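Local atomic coordinates of protein YPL144W (Saccharomyces cerevisiae, PDB entry 2Z5B), a protein that pairs with Irc25 as a heterodimeric chaperone that binds proteasome precursors and promotes formation of the alpha-ring during assembly of the 20S proteasome. Residues S36-F47 with F111-L122. Residues are numbered along the deposited sequence; the frame is centred on the assembly and turned at random.
Sequences SKKIPISLVVGF and FNRPCYVTWSSL
F111, the last residue of helix 94-111, brings ring atom CD2 near I41 CD1, just ahead of the parallel central pair, strands 41-47 and 115-121, of a six-stranded mixed sheet. N112 follows with positive phi, a conformation asparagine tolerates well, and turns the chain into the strand. R113 then reaches across: NE and NH1 both donate to I39 O, NE at 2.8 Å and nearly along the C=O axis. With CG between the backbone N and the carbonyl carbon (chi1 63°) and the chain bent at chi3 (-38°), the guanidinium lies edge-on to that oxygen, while CD packs on I41 CD1 at 3.5 Å; NH2 is held by R35 O. P114 has no N-H to give, but its carbonyl accepts from I41 N; Y116 and T118 then each donate to one residue (I41 O, L43 O) and accept from the residue two further on (L43 N, V45 N), the parallel pattern, ending with S120 N on V45 O. C115, V117 and W119 share one face with I41, L43 and V45, where V45 packs against C141 of helix 134-149. On the other face, where S42 OG bonds to Q41 of the neighbouring YLR021W chain, the Y116 ring edge touches P40 CB and T118 packs on V44, its OG1 sharing a water with L43 O. G46 CA lies over the six-membered ring of W119, a CH-pi contact 4.0 Å from its centroid, and the indole turns its edge to the F47 ring, planes at 83°. At the end, L122 CD1 meets F47 CB at 3.7 Å.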
loop_
_atom_site.group_PDB
_atom_site.type_symbol
_atom_site.label_atom_id
_atom_site.label_comp_id
_atom_site.label_asym_id
_atom_site.label_seq_id
_atom_site.Cartn_x
_atom_site.Cartn_y
_atom_site.Cartn_z
ATOM N N SER A 36 -3.747 21.339 -3.961
ATOM C CA SER A 36 -2.826 20.799 -2.966
ATOM C C SER A 36 -3.542 20.518 -1.643
ATOM O O SER A 36 -3.846 21.457 -0.890
ATOM C CB SER A 36 -1.675 21.787 -2.758
ATOM O OG SER A 36 -1.007 22.065 -3.979
ATOM N N LYS A 37 -3.814 19.239 -1.357
ATOM C CA LYS A 37 -4.640 18.877 -0.186
ATOM C C LYS A 37 -4.519 17.476 0.449
ATOM O O LYS A 37 -3.420 16.976 0.688
ATOM C CB LYS A 37 -6.118 19.207 -0.439
ATOM C CG LYS A 37 -6.652 20.371 0.405
ATOM C CD LYS A 37 -6.615 20.026 1.890
ATOM C CE LYS A 37 -7.473 20.961 2.716
ATOM N NZ LYS A 37 -7.698 20.404 4.080
ATOM N N LYS A 38 -5.675 16.875 0.730
ATOM C CA LYS A 38 -5.811 15.801 1.710
ATOM C C LYS A 38 -5.618 14.382 1.168
ATOM O O LYS A 38 -5.257 13.474 1.918
ATOM C CB LYS A 38 -7.191 15.897 2.364
ATOM C CG LYS A 38 -7.217 15.435 3.814
ATOM C CD LYS A 38 -8.460 15.943 4.548
ATOM C CE LYS A 38 -8.134 16.304 6.009
ATOM N NZ LYS A 38 -7.217 15.324 6.681
ATOM N N ILE A 39 -5.888 14.190 -0.117
ATOM C CA ILE A 39 -5.785 12.874 -0.733
ATOM C C ILE A 39 -4.317 12.589 -1.076
ATOM O O ILE A 39 -3.705 13.357 -1.811
ATOM C CB ILE A 39 -6.693 12.757 -1.980
ATOM C CG1 ILE A 39 -8.173 12.822 -1.563
ATOM C CG2 ILE A 39 -6.386 11.469 -2.759
ATOM C CD1 ILE A 39 -9.152 12.983 -2.716
ATOM N N PRO A 40 -3.755 11.502 -0.518
ATOM C CA PRO A 40 -2.354 11.147 -0.752
ATOM C C PRO A 40 -2.088 10.610 -2.142
ATOM O O PRO A 40 -2.966 10.017 -2.752
ATOM C CB PRO A 40 -2.089 10.025 0.263
ATOM C CG PRO A 40 -3.280 10.006 1.166
ATOM C CD PRO A 40 -4.408 10.555 0.400
ATOM N N ILE A 41 -0.863 10.807 -2.625
ATOM C CA ILE A 41 -0.391 10.109 -3.820
ATOM C C ILE A 41 0.257 8.832 -3.311
ATOM O O ILE A 41 0.957 8.847 -2.297
ATOM C CB ILE A 41 0.646 10.958 -4.595
ATOM C CG1 ILE A 41 -0.038 12.130 -5.296
ATOM C CG2 ILE A 41 1.407 10.132 -5.634
ATOM C CD1 ILE A 41 0.925 13.215 -5.706
ATOM N N SER A 42 -0.026 7.714 -3.980
ATOM C CA SER A 42 0.737 6.484 -3.784
ATOM C C SER A 42 1.428 6.161 -5.098
ATOM O O SER A 42 0.790 6.176 -6.157
ATOM C CB SER A 42 -0.178 5.315 -3.428
ATOM O OG SER A 42 -0.794 5.517 -2.177
ATOM N N LEU A 43 2.717 5.878 -5.041
ATOM C CA LEU A 43 3.464 5.526 -6.244
ATOM C C LEU A 43 4.159 4.214 -6.032
ATOM O O LEU A 43 4.839 4.018 -5.014
ATOM C CB LEU A 43 4.474 6.623 -6.624
ATOM C CG LEU A 43 5.445 6.293 -7.769
ATOM C CD1 LEU A 43 4.687 6.166 -9.082
ATOM C CD2 LEU A 43 6.515 7.347 -7.909
ATOM N N VAL A 44 3.937 3.284 -6.957
ATOM C CA VAL A 44 4.765 2.075 -7.023
ATOM C C VAL A 44 5.643 2.239 -8.268
ATOM O O VAL A 44 5.132 2.515 -9.371
ATOM C CB VAL A 44 3.929 0.776 -7.100
ATOM C CG1 VAL A 44 4.842 -0.454 -7.095
ATOM C CG2 VAL A 44 2.935 0.715 -5.929
ATOM N N VAL A 45 6.958 2.131 -8.088
ATOM C CA VAL A 45 7.895 2.360 -9.199
ATOM C C VAL A 45 9.042 1.343 -9.175
ATOM O O VAL A 45 9.489 0.933 -8.119
ATOM C CB VAL A 45 8.390 3.842 -9.282
ATOM C CG1 VAL A 45 9.113 4.282 -8.001
ATOM C CG2 VAL A 45 9.292 4.075 -10.544
ATOM N N GLY A 46 9.457 0.899 -10.356
ATOM C CA GLY A 46 10.553 -0.057 -10.480
ATOM C C GLY A 46 11.031 -0.104 -11.911
ATOM O O GLY A 46 10.483 0.578 -12.776
ATOM N N PHE A 47 12.053 -0.919 -12.160
ATOM C CA PHE A 47 12.483 -1.167 -13.522
ATOM C C PHE A 47 11.497 -2.112 -14.190
ATOM O O PHE A 47 10.754 -2.825 -13.519
ATOM C CB PHE A 47 13.912 -1.724 -13.546
ATOM C CG PHE A 47 14.931 -0.811 -12.909
ATOM C CD1 PHE A 47 14.915 0.554 -13.161
ATOM C CD2 PHE A 47 15.921 -1.327 -12.083
ATOM C CE1 PHE A 47 15.857 1.403 -12.571
ATOM C CE2 PHE A 47 16.866 -0.494 -11.502
ATOM C CZ PHE A 47 16.826 0.879 -11.751
ATOM N N PHE A 111 3.898 18.619 -4.782
ATOM C CA PHE A 111 2.456 18.662 -4.948
ATOM C C PHE A 111 1.694 19.023 -3.690
ATOM O O PHE A 111 0.469 19.081 -3.707
ATOM C CB PHE A 111 1.962 17.357 -5.579
ATOM C CG PHE A 111 2.578 17.090 -6.919
ATOM C CD1 PHE A 111 2.207 17.851 -8.037
ATOM C CD2 PHE A 111 3.553 16.113 -7.065
ATOM C CE1 PHE A 111 2.788 17.623 -9.270
ATOM C CE2 PHE A 111 4.139 15.880 -8.293
ATOM C CZ PHE A 111 3.753 16.631 -9.401
ATOM N N ASN A 112 2.442 19.284 -2.619
ATOM C CA ASN A 112 1.896 19.716 -1.341
ATOM C C ASN A 112 0.807 18.771 -0.828
ATOM O O ASN A 112 -0.281 19.202 -0.446
ATOM C CB ASN A 112 1.419 21.178 -1.427
ATOM C CG ASN A 112 1.072 21.780 -0.062
ATOM O OD1 ASN A 112 0.341 22.769 0.019
ATOM N ND2 ASN A 112 1.592 21.195 1.002
ATOM N N ARG A 113 1.117 17.475 -0.834
ATOM C CA ARG A 113 0.200 16.457 -0.323
ATOM C C ARG A 113 0.975 15.262 0.225
ATOM O O ARG A 113 2.154 15.108 -0.085
ATOM C CB ARG A 113 -0.747 16.004 -1.433
ATOM C CG ARG A 113 -0.071 15.333 -2.611
ATOM C CD ARG A 113 -0.966 15.403 -3.820
ATOM N NE ARG A 113 -2.342 15.208 -3.410
ATOM C CZ ARG A 113 -3.336 16.050 -3.673
ATOM N NH1 ARG A 113 -4.547 15.772 -3.225
ATOM N NH2 ARG A 113 -3.130 17.136 -4.400
ATOM N N PRO A 114 0.316 14.406 1.031
ATOM C CA PRO A 114 1.059 13.252 1.514
ATOM C C PRO A 114 1.359 12.316 0.332
ATOM O O PRO A 114 0.663 12.384 -0.695
ATOM C CB PRO A 114 0.106 12.595 2.521
ATOM C CG PRO A 114 -1.030 13.598 2.736
ATOM C CD PRO A 114 -1.085 14.414 1.496
ATOM N N CYS A 115 2.408 11.504 0.475
ATOM C CA CYS A 115 2.862 10.597 -0.577
ATOM C C CYS A 115 3.369 9.310 0.049
ATOM O O CYS A 115 4.112 9.352 1.038
ATOM C CB CYS A 115 4.019 11.231 -1.391
ATOM S SG CYS A 115 4.537 10.257 -2.849
ATOM N N TYR A 116 2.968 8.187 -0.544
ATOM C CA TYR A 116 3.458 6.876 -0.204
ATOM C C TYR A 116 4.212 6.395 -1.435
ATOM O O TYR A 116 3.678 6.430 -2.549
ATOM C CB TYR A 116 2.308 5.907 0.076
ATOM C CG TYR A 116 1.489 6.229 1.304
ATOM C CD1 TYR A 116 0.521 7.239 1.281
ATOM C CD2 TYR A 116 1.660 5.500 2.480
ATOM C CE1 TYR A 116 -0.242 7.523 2.400
ATOM C CE2 TYR A 116 0.885 5.771 3.604
ATOM C CZ TYR A 116 -0.051 6.789 3.548
ATOM O OH TYR A 116 -0.808 7.088 4.646
ATOM N N VAL A 117 5.446 5.942 -1.242
ATOM C CA VAL A 117 6.228 5.442 -2.374
ATOM C C VAL A 117 6.714 4.020 -2.126
ATOM O O VAL A 117 7.290 3.723 -1.091
ATOM C CB VAL A 117 7.447 6.360 -2.666
ATOM C CG1 VAL A 117 8.438 5.689 -3.577
ATOM C CG2 VAL A 117 6.991 7.634 -3.319
ATOM N N THR A 118 6.484 3.143 -3.091
ATOM C CA THR A 118 7.083 1.829 -3.064
ATOM C C THR A 118 8.163 1.731 -4.119
ATOM O O THR A 118 7.900 2.053 -5.275
ATOM C CB THR A 118 6.028 0.748 -3.418
ATOM O OG1 THR A 118 5.010 0.729 -2.404
ATOM C CG2 THR A 118 6.675 -0.610 -3.505
ATOM N N TRP A 119 9.341 1.219 -3.743
ATOM C CA TRP A 119 10.324 0.822 -4.736
ATOM C C TRP A 119 10.209 -0.691 -4.952
ATOM O O TRP A 119 10.353 -1.479 -4.021
ATOM C CB TRP A 119 11.779 1.266 -4.431
ATOM C CG TRP A 119 12.666 0.809 -5.591
ATOM C CD1 TRP A 119 13.337 -0.366 -5.672
ATOM C CD2 TRP A 119 12.860 1.474 -6.856
ATOM N NE1 TRP A 119 13.964 -0.469 -6.897
ATOM C CE2 TRP A 119 13.683 0.647 -7.641
ATOM C CE3 TRP A 119 12.415 2.696 -7.395
ATOM C CZ2 TRP A 119 14.102 1.008 -8.936
ATOM C CZ3 TRP A 119 12.823 3.053 -8.678
ATOM C CH2 TRP A 119 13.655 2.217 -9.435
ATOM N N SER A 120 9.872 -1.053 -6.183
ATOM C CA SER A 120 9.668 -2.428 -6.612
ATOM C C SER A 120 10.936 -2.899 -7.314
ATOM O O SER A 120 11.342 -2.309 -8.308
ATOM C CB SER A 120 8.473 -2.486 -7.590
ATOM O OG SER A 120 8.420 -3.746 -8.255
ATOM N N SER A 121 11.531 -3.979 -6.808
ATOM C CA SER A 121 12.796 -4.497 -7.325
ATOM C C SER A 121 12.599 -5.736 -8.179
ATOM O O SER A 121 12.121 -6.749 -7.690
ATOM C CB SER A 121 13.735 -4.844 -6.169
ATOM O OG SER A 121 14.137 -3.665 -5.489
ATOM N N LEU A 122 12.971 -5.645 -9.452
ATOM C CA LEU A 122 13.045 -6.829 -10.299
ATOM C C LEU A 122 13.901 -7.919 -9.638
ATOM O O LEU A 122 14.870 -7.616 -8.938
ATOM C CB LEU A 122 13.624 -6.483 -11.681
ATOM C CG LEU A 122 12.756 -5.675 -12.654
ATOM C CD1 LEU A 122 13.486 -5.422 -13.985
ATOM C CD2 LEU A 122 11.390 -6.346 -12.916
HETATM O O HOH W 1 3.185 2.614 -3.013
HETATM O O HOH W 2 13.253 -2.682 -10.244
HETATM O O HOH W 3 9.598 -3.813 -10.767
#